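Local coordinates for BH2358 protein (Bacillus halodurans C-125, PDB 2RBD) that is of unknown function but, as a putative spore coat protein with a ferritin-like four-helix fold, probably plays a structural part in the spore, at residues K147-N152 and G156-P161; R37-H42 and S104-M109; N41-E46 and N50-A55. All coordinates share one frame; numbering follows the deposited sequence.

Following the chain from its N terminus, helix 16-42 ends where contact 3 turns the backbone into helix 46-72, closing a short local loop between 41-46 and 50-55. Contact 2 overlaps contact 3 at Asn41 and His42, and its span from 37 to 109 contains the whole of contact 3; it brings helix 100-124 against helix 16-42, and the centres of the two contacts lie about 7 Å apart. Contact 1 follows after both have closed, where helix 128-155 stops and the C-terminal tail begins. Asn152 joins it to Ser104 and Ser108 of contact 2, while Lys147 forms a salt bridge with Glu54 of contact 3. Together they tie all four helices.

Contact 1: K147-N152 and G156-P161; sequences KMLKLN and GWLIPP
The carbonyl of Asn152, in the last turns of helix 128-155, receives the backbone N of Trp157 at 2.9 Å from Asn152 O, just after Gly156 has turned the chain out of the helix with a positive phi of 77°. Glycine suits that position because it has no CB to hinder this conformation. A weak bond of 3.4 Å runs from Leu158 N to the same Asn152 O.

The side chain of Asn152 continues the grip. Its OD1 meets the indole of Trp157 at the edge and in the ring plane, 3.5 Å from Trp157 CE3, with the amide turned 58° from the ring. An oxygen suits this rim of C-H bonds, which is slightly positive. The amide is held from beyond the turn, since OD1 bonds Ser104 OG and ND2 bonds Ser108 OG on helix 100-124. Farther along the same ring edge, Leu151 CD2 packs on Trp157 CZ3 at 3.9 Å, adding an apolar contact beside the polar one.

On another side of the turn, Leu149 brings CD1 to within 4.0 Å of Leu158 CD2. The CB of Leu149 points away from the tail, but with CG swung anti to its own backbone N (chi1 -179°) the branched end reaches back to Leu158. Both leucines also pack on Ile126 of the second subunit, which makes their apolar tips appropriate here, and Ile159 and Pro161 carry the tail onto the third subunit. The bond from Trp157 N to Asn152 O is the 6→1 bond of a Schellman motif, closed over Gly156 with its positive phi; it is a common C-terminal cap of alpha helices, here releasing the tail from the last helix of the bundle.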
loop_
_atom_site.group_PDB
_atom_site.type_symbol
_atom_site.label_atom_id
_atom_site.label_comp_id
_atom_site.label_asym_id
_atom_site.label_seq_id
_atom_site.Cartn_x
_atom_site.Cartn_y
_atom_site.Cartn_z
ATOM N N LYS A 147 -19.718 -7.459 6.919
ATOM C CA LYS A 147 -20.413 -8.752 6.998
ATOM C C LYS A 147 -19.469 -9.903 7.287
ATOM O O LYS A 147 -19.796 -10.781 8.083
ATOM C CB LYS A 147 -21.193 -9.027 5.720
ATOM C CG LYS A 147 -22.362 -8.141 5.447
ATOM C CD LYS A 147 -22.782 -8.475 4.003
ATOM C CE LYS A 147 -24.230 -8.460 3.780
ATOM N NZ LYS A 147 -24.598 -9.594 2.902
HETATM N N MSE A 148 -18.299 -9.932 6.638
HETATM C CA MSE A 148 -17.285 -10.930 6.958
HETATM C C MSE A 148 -16.809 -10.850 8.391
HETATM O O MSE A 148 -16.666 -11.850 9.026
HETATM C CB MSE A 148 -16.098 -10.813 5.970
HETATM C CG MSE A 148 -16.431 -11.174 4.531
HETATM SE SE MSE A 148 -17.106 -12.983 4.255
HETATM C CE MSE A 148 -15.699 -14.010 5.120
ATOM N N LEU A 149 -16.570 -9.648 8.902
ATOM C CA LEU A 149 -16.154 -9.495 10.277
ATOM C C LEU A 149 -17.235 -10.030 11.214
ATOM O O LEU A 149 -16.914 -10.737 12.168
ATOM C CB LEU A 149 -15.875 -8.032 10.571
ATOM C CG LEU A 149 -15.406 -7.664 11.985
ATOM C CD1 LEU A 149 -14.139 -8.473 12.311
ATOM C CD2 LEU A 149 -15.193 -6.146 12.092
ATOM N N LYS A 150 -18.495 -9.702 10.942
ATOM C CA LYS A 150 -19.624 -10.201 11.766
ATOM C C LYS A 150 -19.667 -11.739 11.781
ATOM O O LYS A 150 -19.809 -12.367 12.841
ATOM C CB LYS A 150 -20.939 -9.642 11.259
ATOM C CG LYS A 150 -21.210 -8.231 11.748
ATOM C CD LYS A 150 -22.387 -7.603 11.048
ATOM C CE LYS A 150 -22.538 -6.126 11.432
ATOM N NZ LYS A 150 -23.718 -5.555 10.716
ATOM N N LEU A 151 -19.496 -12.342 10.610
ATOM C CA LEU A 151 -19.415 -13.804 10.478
ATOM C C LEU A 151 -18.320 -14.382 11.335
ATOM O O LEU A 151 -18.552 -15.311 12.100
ATOM C CB LEU A 151 -19.219 -14.213 9.025
ATOM C CG LEU A 151 -19.089 -15.709 8.695
ATOM C CD1 LEU A 151 -20.454 -16.336 8.731
ATOM C CD2 LEU A 151 -18.403 -15.966 7.327
ATOM N N ASN A 152 -17.101 -13.852 11.200
ATOM C CA ASN A 152 -15.966 -14.363 11.925
ATOM C C ASN A 152 -16.169 -14.246 13.432
ATOM O O ASN A 152 -15.797 -15.147 14.201
ATOM C CB ASN A 152 -14.697 -13.650 11.480
ATOM C CG ASN A 152 -14.228 -14.104 10.114
ATOM O OD1 ASN A 152 -14.338 -15.267 9.786
ATOM N ND2 ASN A 152 -13.711 -13.172 9.306
ATOM N N GLY A 156 -16.812 -17.591 15.877
ATOM C CA GLY A 156 -15.647 -17.783 16.744
ATOM C C GLY A 156 -14.394 -18.069 15.942
ATOM O O GLY A 156 -13.484 -18.732 16.424
ATOM N N TRP A 157 -14.350 -17.582 14.716
ATOM C CA TRP A 157 -13.209 -17.811 13.848
ATOM C C TRP A 157 -12.154 -16.694 13.947
ATOM O O TRP A 157 -11.048 -16.863 13.467
ATOM C CB TRP A 157 -13.646 -17.931 12.398
ATOM C CG TRP A 157 -14.492 -19.118 12.122
ATOM C CD1 TRP A 157 -14.545 -20.270 12.846
ATOM C CD2 TRP A 157 -15.364 -19.297 11.022
ATOM N NE1 TRP A 157 -15.426 -21.136 12.279
ATOM C CE2 TRP A 157 -15.950 -20.571 11.155
ATOM C CE3 TRP A 157 -15.784 -18.478 9.973
ATOM C CZ2 TRP A 157 -16.923 -21.035 10.300
ATOM C CZ3 TRP A 157 -16.725 -18.962 9.097
ATOM C CH2 TRP A 157 -17.292 -20.245 9.268
ATOM N N LEU A 158 -12.473 -15.563 14.545
ATOM C CA LEU A 158 -11.557 -14.433 14.558
ATOM C C LEU A 158 -10.457 -14.683 15.578
ATOM O O LEU A 158 -10.752 -15.037 16.709
ATOM C CB LEU A 158 -12.365 -13.176 14.919
ATOM C CG LEU A 158 -11.698 -11.812 14.939
ATOM C CD1 LEU A 158 -11.085 -11.505 13.595
ATOM C CD2 LEU A 158 -12.760 -10.772 15.301
ATOM N N ILE A 159 -9.198 -14.527 15.187
ATOM C CA ILE A 159 -8.068 -14.686 16.113
ATOM C C ILE A 159 -7.828 -13.316 16.739
ATOM O O ILE A 159 -7.627 -12.351 16.021
ATOM C CB ILE A 159 -6.803 -15.098 15.356
ATOM C CG1 ILE A 159 -6.990 -16.451 14.664
ATOM C CG2 ILE A 159 -5.619 -15.140 16.317
ATOM C CD1 ILE A 159 -5.774 -16.866 13.803
ATOM N N PRO A 160 -7.865 -13.207 18.073
ATOM C CA PRO A 160 -7.685 -11.885 18.661
ATOM C C PRO A 160 -6.227 -11.430 18.619
ATOM O O PRO A 160 -5.370 -12.153 19.025
ATOM C CB PRO A 160 -8.128 -12.070 20.111
ATOM C CG PRO A 160 -7.941 -13.511 20.383
ATOM C CD PRO A 160 -8.128 -14.241 19.088
ATOM N N PRO A 161 -5.966 -10.237 18.115
ATOM C CA PRO A 161 -4.623 -9.684 18.167
ATOM C C PRO A 161 -4.306 -9.125 19.541
ATOM O O PRO A 161 -5.180 -9.062 20.399
ATOM C CB PRO A 161 -4.665 -8.567 17.126
ATOM C CG PRO A 161 -6.048 -8.228 17.003
ATOM C CD PRO A 161 -6.894 -9.345 17.416
#

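Contact 2: R37-H42 and S104-M109; sequences RSFINH and SATISM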
loop_
_atom_site.group_PDB
_atom_site.type_symbol
_atom_site.label_atom_id
_atom_site.label_comp_id
_atom_site.label_asym_id
_atom_site.label_seq_id
_atom_site.Cartn_x
_atom_site.Cartn_y
_atom_site.Cartn_z
ATOM N N ARG A 37 -15.317 -20.141 -6.198
ATOM C CA ARG A 37 -16.139 -21.249 -6.685
ATOM C C ARG A 37 -15.589 -22.593 -6.191
ATOM O O ARG A 37 -16.347 -23.512 -5.846
ATOM C CB ARG A 37 -16.224 -21.167 -8.195
ATOM C CG ARG A 37 -17.205 -20.100 -8.657
ATOM C CD ARG A 37 -17.131 -19.945 -10.162
ATOM N NE ARG A 37 -18.288 -19.216 -10.675
ATOM C CZ ARG A 37 -18.362 -18.775 -11.925
ATOM N NH1 ARG A 37 -17.341 -18.858 -12.752
ATOM N NH2 ARG A 37 -19.472 -18.218 -12.353
ATOM N N SER A 38 -14.264 -22.696 -6.095
ATOM C CA SER A 38 -13.690 -23.907 -5.490
ATOM C C SER A 38 -14.012 -23.938 -3.998
ATOM O O SER A 38 -14.510 -24.941 -3.493
ATOM C CB SER A 38 -12.194 -23.977 -5.699
ATOM O OG SER A 38 -11.696 -25.192 -5.172
ATOM N N PHE A 39 -13.845 -22.804 -3.303
ATOM C CA PHE A 39 -14.190 -22.741 -1.878
ATOM C C PHE A 39 -15.638 -23.126 -1.578
ATOM O O PHE A 39 -15.886 -23.736 -0.563
ATOM C CB PHE A 39 -13.923 -21.361 -1.320
ATOM C CG PHE A 39 -12.460 -21.024 -1.101
ATOM C CD1 PHE A 39 -11.462 -21.984 -0.991
ATOM C CD2 PHE A 39 -12.116 -19.706 -0.923
ATOM C CE1 PHE A 39 -10.130 -21.608 -0.753
ATOM C CE2 PHE A 39 -10.801 -19.319 -0.696
ATOM C CZ PHE A 39 -9.815 -20.278 -0.627
ATOM N N ILE A 40 -16.582 -22.803 -2.453
ATOM C CA ILE A 40 -17.969 -23.238 -2.245
ATOM C C ILE A 40 -18.023 -24.754 -2.059
ATOM O O ILE A 40 -18.718 -25.253 -1.196
ATOM C CB ILE A 40 -18.894 -22.789 -3.430
ATOM C CG1 ILE A 40 -19.414 -21.374 -3.166
ATOM C CG2 ILE A 40 -20.085 -23.742 -3.647
ATOM C CD1 ILE A 40 -19.649 -20.604 -4.440
ATOM N N ASN A 41 -17.260 -25.475 -2.870
ATOM C CA ASN A 41 -17.194 -26.930 -2.786
ATOM C C ASN A 41 -16.493 -27.471 -1.539
ATOM O O ASN A 41 -16.737 -28.615 -1.150
ATOM C CB ASN A 41 -16.557 -27.482 -4.046
ATOM C CG ASN A 41 -17.499 -27.399 -5.254
ATOM O OD1 ASN A 41 -18.690 -27.610 -5.095
ATOM N ND2 ASN A 41 -16.975 -27.144 -6.430
ATOM N N HIS A 42 -15.624 -26.679 -0.921
ATOM C CA HIS A 42 -14.879 -27.052 0.280
ATOM C C HIS A 42 -15.584 -26.660 1.561
ATOM O O HIS A 42 -15.161 -27.051 2.606
ATOM C CB HIS A 42 -13.504 -26.345 0.320
ATOM C CG HIS A 42 -12.493 -26.900 -0.623
ATOM N ND1 HIS A 42 -11.423 -27.645 -0.214
ATOM C CD2 HIS A 42 -12.378 -26.803 -1.964
ATOM C CE1 HIS A 42 -10.680 -27.979 -1.259
ATOM N NE2 HIS A 42 -11.240 -27.478 -2.343
ATOM N N SER A 104 -12.678 -18.439 5.402
ATOM C CA SER A 104 -13.156 -17.127 5.836
ATOM C C SER A 104 -12.025 -16.133 5.989
ATOM O O SER A 104 -12.144 -14.982 5.547
ATOM C CB SER A 104 -13.942 -17.245 7.141
ATOM O OG SER A 104 -14.671 -16.050 7.377
ATOM N N ALA A 105 -10.928 -16.554 6.610
ATOM C CA ALA A 105 -9.728 -15.715 6.766
ATOM C C ALA A 105 -9.206 -15.225 5.435
ATOM O O ALA A 105 -8.898 -14.050 5.294
ATOM C CB ALA A 105 -8.648 -16.481 7.478
ATOM N N THR A 106 -9.114 -16.130 4.472
ATOM C CA THR A 106 -8.659 -15.795 3.152
ATOM C C THR A 106 -9.510 -14.752 2.476
ATOM O O THR A 106 -9.008 -13.736 1.953
ATOM C CB THR A 106 -8.612 -17.060 2.284
ATOM O OG1 THR A 106 -7.697 -17.971 2.890
ATOM C CG2 THR A 106 -8.163 -16.750 0.854
ATOM N N ILE A 107 -10.812 -14.975 2.494
ATOM C CA ILE A 107 -11.718 -14.044 1.881
ATOM C C ILE A 107 -11.649 -12.673 2.589
ATOM O O ILE A 107 -11.649 -11.627 1.965
ATOM C CB ILE A 107 -13.149 -14.599 1.891
ATOM C CG1 ILE A 107 -13.190 -15.850 1.024
ATOM C CG2 ILE A 107 -14.142 -13.486 1.428
ATOM C CD1 ILE A 107 -14.518 -16.535 1.009
ATOM N N SER A 108 -11.573 -12.683 3.910
ATOM C CA SER A 108 -11.452 -11.419 4.661
ATOM C C SER A 108 -10.193 -10.631 4.274
ATOM O O SER A 108 -10.234 -9.402 4.076
ATOM C CB SER A 108 -11.457 -11.689 6.159
ATOM O OG SER A 108 -12.685 -12.323 6.521
HETATM N N MSE A 109 -9.080 -11.344 4.093
HETATM C CA MSE A 109 -7.850 -10.690 3.659
HETATM C C MSE A 109 -7.974 -10.171 2.231
HETATM O O MSE A 109 -7.490 -9.081 1.932
HETATM C CB MSE A 109 -6.651 -11.610 3.816
HETATM C CG MSE A 109 -6.324 -11.810 5.253
HETATM SE SE MSE A 109 -4.826 -12.958 5.503
HETATM C CE MSE A 109 -5.627 -14.554 5.072
#
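Phe39 reaches from helix 16-42 toward helix 100-124 and meets the methyl branch of Thr106 at the edge of its ring. Its CG lies anti to the carbonyl carbon (chi1 -74°), which sends the ring across to that helix. Thr106 CG2 lies near the ring plane, 4.0 Å from Phe39 CE2 and 4.2 Å from Phe39 CZ, and the two side chains cross at about a right angle.

The threonine is oriented by its hydroxyl. With chi1 at -61°, OG1 stands beside the backbone N and bonds the carbonyl of Glu102 one turn earlier, which leaves CG2 as the branch that faces Phe39. Threonine therefore serves two neighbourhoods at once, settling its polar atom within its own helix while offering a methyl to the aromatic residue. Ile107 makes the other approach: its CB does not aim at Phe39, but the extended end of the chain carries CD1 to 4.4 Å from Phe39 CD2, obliquely to the ring. The same isoleucine touches Ile52 and Met148, so it fills space among all four helices.

Along helix 100-124, Ser104 O accepts from Ser108 OG at 2.9 Å, with the hydroxyl 40° out of the carbonyl plane, and also from Ser108 N. Asn152 ND2 is the second partner of Ser108 OG.

Phe39 packs on Ile103 and on Phe98 of the third subunit as well, so its ring lies where the bundle meets a neighbour. No hydrogen bond or charge pair crosses between the segments: the contact is van der Waals and apolar, and the threonine hydroxyl is satisfied within its own helix.

Contact 3: N41-E46 and N50-A55; sequences NHTGDE and NLIDEA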
loop_
_atom_site.group_PDB
_atom_site.type_symbol
_atom_site.label_atom_id
_atom_site.label_comp_id
_atom_site.label_asym_id
_atom_site.label_seq_id
_atom_site.Cartn_x
_atom_site.Cartn_y
_atom_site.Cartn_z
ATOM N N ASN A 41 -17.260 -25.475 -2.870
ATOM C CA ASN A 41 -17.194 -26.930 -2.786
ATOM C C ASN A 41 -16.493 -27.471 -1.539
ATOM O O ASN A 41 -16.737 -28.615 -1.150
ATOM C CB ASN A 41 -16.557 -27.482 -4.046
ATOM C CG ASN A 41 -17.499 -27.399 -5.254
ATOM O OD1 ASN A 41 -18.690 -27.610 -5.095
ATOM N ND2 ASN A 41 -16.975 -27.144 -6.430
ATOM N N HIS A 42 -15.624 -26.679 -0.921
ATOM C CA HIS A 42 -14.879 -27.052 0.280
ATOM C C HIS A 42 -15.584 -26.660 1.561
ATOM O O HIS A 42 -15.161 -27.051 2.606
ATOM C CB HIS A 42 -13.504 -26.345 0.320
ATOM C CG HIS A 42 -12.493 -26.900 -0.623
ATOM N ND1 HIS A 42 -11.423 -27.645 -0.214
ATOM C CD2 HIS A 42 -12.378 -26.803 -1.964
ATOM C CE1 HIS A 42 -10.680 -27.979 -1.259
ATOM N NE2 HIS A 42 -11.240 -27.478 -2.343
ATOM N N THR A 43 -16.631 -25.860 1.527
ATOM C CA THR A 43 -17.235 -25.263 2.711
ATOM C C THR A 43 -18.365 -26.144 3.273
ATOM O O THR A 43 -19.192 -26.621 2.493
ATOM C CB THR A 43 -17.872 -23.872 2.323
ATOM O OG1 THR A 43 -16.855 -22.976 1.814
ATOM C CG2 THR A 43 -18.583 -23.230 3.512
ATOM N N GLY A 44 -18.434 -26.246 4.587
ATOM C CA GLY A 44 -19.557 -26.889 5.242
ATOM C C GLY A 44 -20.606 -25.865 5.664
ATOM O O GLY A 44 -21.819 -26.030 5.411
ATOM N N ASP A 45 -20.123 -24.799 6.282
ATOM C CA ASP A 45 -20.976 -23.818 6.899
ATOM C C ASP A 45 -21.847 -23.062 5.910
ATOM O O ASP A 45 -21.348 -22.429 4.997
ATOM C CB ASP A 45 -20.110 -22.877 7.704
ATOM C CG ASP A 45 -20.912 -21.962 8.549
ATOM O OD1 ASP A 45 -21.385 -20.949 8.012
ATOM O OD2 ASP A 45 -21.071 -22.235 9.760
ATOM N N GLU A 46 -23.160 -23.079 6.109
ATOM C CA GLU A 46 -24.054 -22.477 5.127
ATOM C C GLU A 46 -24.017 -20.935 5.129
ATOM O O GLU A 46 -24.267 -20.293 4.091
ATOM C CB GLU A 46 -25.486 -23.009 5.319
ATOM C CG GLU A 46 -25.623 -24.525 5.053
ATOM C CD GLU A 46 -25.064 -24.990 3.701
ATOM O OE1 GLU A 46 -25.455 -24.450 2.651
ATOM O OE2 GLU A 46 -24.223 -25.916 3.689
ATOM N N ASN A 50 -23.132 -18.718 1.871
ATOM C CA ASN A 50 -23.947 -17.649 1.367
ATOM C C ASN A 50 -23.133 -16.405 1.061
ATOM O O ASN A 50 -23.381 -15.710 0.090
ATOM C CB ASN A 50 -25.027 -17.268 2.372
ATOM C CG ASN A 50 -26.196 -18.256 2.394
ATOM O OD1 ASN A 50 -26.455 -18.971 1.434
ATOM N ND2 ASN A 50 -26.905 -18.272 3.518
ATOM N N LEU A 51 -22.179 -16.102 1.922
ATOM C CA LEU A 51 -21.332 -14.928 1.726
ATOM C C LEU A 51 -20.356 -15.110 0.559
ATOM O O LEU A 51 -20.066 -14.156 -0.165
ATOM C CB LEU A 51 -20.605 -14.567 3.016
ATOM C CG LEU A 51 -21.467 -13.808 4.042
ATOM C CD1 LEU A 51 -20.850 -13.803 5.461
ATOM C CD2 LEU A 51 -21.736 -12.365 3.564
ATOM N N ILE A 52 -19.872 -16.335 0.337
ATOM C CA ILE A 52 -18.997 -16.606 -0.811
ATOM C C ILE A 52 -19.804 -16.379 -2.071
ATOM O O ILE A 52 -19.333 -15.742 -3.017
ATOM C CB ILE A 52 -18.428 -18.045 -0.807
ATOM C CG1 ILE A 52 -17.595 -18.368 0.430
ATOM C CG2 ILE A 52 -17.632 -18.276 -2.128
ATOM C CD1 ILE A 52 -17.240 -19.847 0.548
ATOM N N ASP A 53 -21.041 -16.899 -2.093
ATOM C CA ASP A 53 -21.899 -16.676 -3.248
ATOM C C ASP A 53 -22.140 -15.183 -3.480
ATOM O O ASP A 53 -22.127 -14.696 -4.605
ATOM C CB ASP A 53 -23.254 -17.360 -3.043
ATOM C CG ASP A 53 -23.269 -18.826 -3.451
ATOM O OD1 ASP A 53 -22.442 -19.252 -4.289
ATOM O OD2 ASP A 53 -24.164 -19.560 -2.949
ATOM N N GLU A 54 -22.330 -14.433 -2.424
ATOM C CA GLU A 54 -22.524 -13.003 -2.551
ATOM C C GLU A 54 -21.278 -12.318 -3.108
ATOM O O GLU A 54 -21.379 -11.424 -3.936
ATOM C CB GLU A 54 -22.864 -12.420 -1.201
ATOM C CG GLU A 54 -23.080 -10.914 -1.270
ATOM C CD GLU A 54 -23.480 -10.255 0.028
ATOM O OE1 GLU A 54 -23.821 -11.007 0.982
ATOM O OE2 GLU A 54 -23.442 -8.977 0.025
ATOM N N ALA A 55 -20.117 -12.721 -2.621
ATOM C CA ALA A 55 -18.878 -12.177 -3.137
ATOM C C ALA A 55 -18.691 -12.429 -4.625
ATOM O O ALA A 55 -18.264 -11.523 -5.350
ATOM C CB ALA A 55 -17.683 -12.710 -2.360
#
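The side-chain amide of Asn50 has the backbone carbonyl oxygen of Glu46 over one face: Glu46 O stands almost straight above Asn50 CG at 3.3 Å. Because it sits over the flat group, the nearby ND2 is poorly angled and makes no hydrogen bond to it; the oxygen is held instead by Asn50 N. The amide comes this close because CG is placed beside the residue's own backbone N (chi1 -77°). The other flat group of note, the His42 ring, has Ser38 O at its edge, in plane, and meets Phe98 edge-to-face; ND1 accepts from Phe98 N, and NE2 bonds Ala96 O of the third subunit.

The setting is the tight turn between helix 16-42 and helix 46-72, an antiparallel helical hairpin of the four-helix bundle. Asp45 is the N-cap of the second helix, its OD1 accepting from Leu48 N, as a short carboxylate can where the first turn leaves N-H groups without helical partners. Glu46, more exposed, pairs through OE2 with Lys49 in the conformer described. From the first residue of that helix, Glu46 O then opens the regular pattern of bonding: Asn50 N donates to it at 2.9 Å with an N-H...O angle of 151°.

Inside the turn, the side chains of Thr43 and Ile52 both point across the gap and run antiparallel, overlapping near their ends. Thr43 is modelled in two conformers, and in the one considered OG1 hydrogen-bonds Phe39 O of the preceding turn, which settles the polar atom in an apolar neighbourhood. Isoleucine suits the buried place opposite, where its long branch extends toward the turn and brings Ile52 CD1 to 3.4 Å from Thr43 OG1.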